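Local coordinates for protein folylpolyglutamate synthase/dihydrofolate synthase (Thermotoga maritima, PDB 1O5Z) that probably adds glutamate to dihydropteroate and to tetrahydrofolyl polyglutamates at the expense of ATP, making dihydrofolate and lengthening the polyglutamate tail, at residues L245-N250 against T266-H271. Numbering follows the deposited sequence.
Sequences LKLHEN and TMNGPH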
# COMPACT_ATOMS: atom_id res chain seq x y z
N LEU A 245 9.66 -17.33 11.47
CA LEU A 245 9.95 -15.99 11.04
C LEU A 245 11.46 -15.83 11.01
O LEU A 245 12.14 -16.15 11.96
CB LEU A 245 9.36 -15.03 12.04
CG LEU A 245 7.86 -15.14 12.27
CD1 LEU A 245 7.48 -14.06 13.24
CD2 LEU A 245 7.05 -14.95 10.99
N LYS A 246 11.98 -15.35 9.90
CA LYS A 246 13.40 -15.19 9.73
C LYS A 246 13.49 -14.17 8.66
O LYS A 246 12.80 -14.29 7.66
CB LYS A 246 13.98 -16.50 9.23
CG LYS A 246 15.44 -16.74 9.64
CD LYS A 246 16.41 -16.69 8.46
CE LYS A 246 16.92 -18.07 8.10
NZ LYS A 246 17.62 -18.01 6.79
N LEU A 247 14.34 -13.16 8.85
CA LEU A 247 14.45 -12.07 7.91
C LEU A 247 14.51 -12.59 6.48
O LEU A 247 15.33 -13.45 6.20
CB LEU A 247 15.70 -11.24 8.18
CG LEU A 247 15.67 -9.92 8.95
CD1 LEU A 247 16.87 -9.11 8.51
CD2 LEU A 247 14.42 -9.08 8.76
N HIS A 248 13.65 -12.06 5.62
CA HIS A 248 13.54 -12.44 4.18
C HIS A 248 13.22 -13.92 3.89
O HIS A 248 13.37 -14.39 2.78
CB HIS A 248 14.81 -12.06 3.38
CG HIS A 248 15.50 -10.83 3.89
ND1 HIS A 248 14.94 -9.57 3.78
CD2 HIS A 248 16.70 -10.67 4.50
CE1 HIS A 248 15.77 -8.69 4.32
NE2 HIS A 248 16.84 -9.33 4.76
N GLU A 249 12.79 -14.65 4.89
CA GLU A 249 12.63 -16.08 4.73
C GLU A 249 11.63 -16.55 5.76
O GLU A 249 11.95 -17.36 6.60
CB GLU A 249 13.98 -16.76 4.85
CG GLU A 249 13.97 -18.25 4.51
CD GLU A 249 15.39 -18.83 4.41
OE1 GLU A 249 15.64 -19.97 4.91
OE2 GLU A 249 16.27 -18.13 3.83
N ASN A 250 10.41 -16.03 5.66
CA ASN A 250 9.36 -16.28 6.63
C ASN A 250 8.46 -17.38 6.14
O ASN A 250 7.79 -17.26 5.14
CB ASN A 250 8.57 -15.01 6.90
CG ASN A 250 9.45 -13.88 7.41
OD1 ASN A 250 9.82 -13.87 8.60
ND2 ASN A 250 9.84 -12.97 6.51
N THR A 266 9.14 -13.13 1.61
CA THR A 266 10.30 -12.31 1.75
C THR A 266 9.97 -11.17 2.69
O THR A 266 10.75 -10.85 3.59
CB THR A 266 10.71 -11.85 0.38
OG1 THR A 266 11.07 -13.02 -0.35
CG2 THR A 266 11.99 -11.04 0.40
N MET A 267 8.78 -10.61 2.51
CA MET A 267 8.25 -9.57 3.39
C MET A 267 8.26 -10.04 4.82
O MET A 267 7.88 -11.19 5.12
CB MET A 267 6.82 -9.24 3.04
CG MET A 267 6.63 -8.48 1.78
SD MET A 267 4.85 -8.30 1.52
CE MET A 267 4.61 -7.00 2.68
N ASN A 268 8.70 -9.15 5.71
CA ASN A 268 8.86 -9.50 7.12
C ASN A 268 7.73 -8.97 7.91
O ASN A 268 7.08 -8.03 7.49
CB ASN A 268 10.15 -8.94 7.61
CG ASN A 268 11.31 -9.55 6.91
OD1 ASN A 268 11.65 -10.75 7.13
ND2 ASN A 268 11.93 -8.76 6.02
N GLY A 269 7.45 -9.61 9.03
CA GLY A 269 6.30 -9.27 9.84
C GLY A 269 5.28 -10.39 9.77
O GLY A 269 4.96 -10.89 8.67
N PRO A 270 4.76 -10.80 10.94
CA PRO A 270 3.78 -11.92 11.01
C PRO A 270 2.35 -11.57 10.47
O PRO A 270 1.65 -12.47 9.98
CB PRO A 270 3.77 -12.30 12.49
CG PRO A 270 4.89 -11.46 13.12
CD PRO A 270 5.07 -10.24 12.27
N HIS A 271 1.96 -10.30 10.52
CA HIS A 271 0.75 -9.84 9.79
C HIS A 271 0.84 -10.13 8.31
O HIS A 271 -0.19 -10.27 7.69
CB HIS A 271 0.47 -8.34 9.94
CG HIS A 271 -0.20 -8.00 11.23
ND1 HIS A 271 -1.37 -8.60 11.64
CD2 HIS A 271 0.16 -7.15 12.23
CE1 HIS A 271 -1.71 -8.14 12.83
NE2 HIS A 271 -0.81 -7.25 13.21
O HOH W 1 12.23 -15.10 0.63
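The side-chain carbonyl of Asn268 reaches into the loop 245-250 and takes two hydrogen bonds on its one oxygen. His248 N gives the first, 2.8 Å from Asn268 OD1, lying in the carbonyl plane on a lone pair. Asn250 ND2 gives the second, 2.9 Å from the same OD1 and nearly straight (174° at the hydrogen); it comes from above the Asn268 carbonyl plane, off the lone pairs, although OD1 lies in the plane of the Asn250 amide, and the two amides stand 81° apart. Asn268 can do this because its CG sits beside its own backbone N, anti to the carbonyl carbon (chi1 -63°), which carries the amide across to the loop. Asn250 is itself well tied: ND2 also bonds Leu265 O, while OD1 accepts from Lys246 N at 2.9 Å and is hydrogen-bonded to Tyr339 OH of helix 326-339. With an alanine at Asn268, His248 N would probably lose its acceptor and Asn250 ND2 one of its partners.

Lys246 to Glu249 form a type II beta turn, closed by Glu249 N to Lys246 O, in the hairpin connection between strands 239-244 and 250-255 of a small antiparallel sheet in the Mur ligase middle domain; residues 266-271 lead from that sheet's third strand into helix 271-286. Beyond the amides, His248 CA makes a CH...O contact with Thr266 O at 3.3 Å, and a water donates to both His248 O and Thr266 OG1, the latter also bonded to Lys300 O. Leu247 CD2 packs 3.6 Å from Asn268 CG. On the Leu245 side of the loop, Leu245 CD1 meets Pro270 CG at 3.7 Å, the two side chains crossing at about a right angle; Leu338 packs against both, as Ile310 of strand 309-313 does against Leu247 and Asn268.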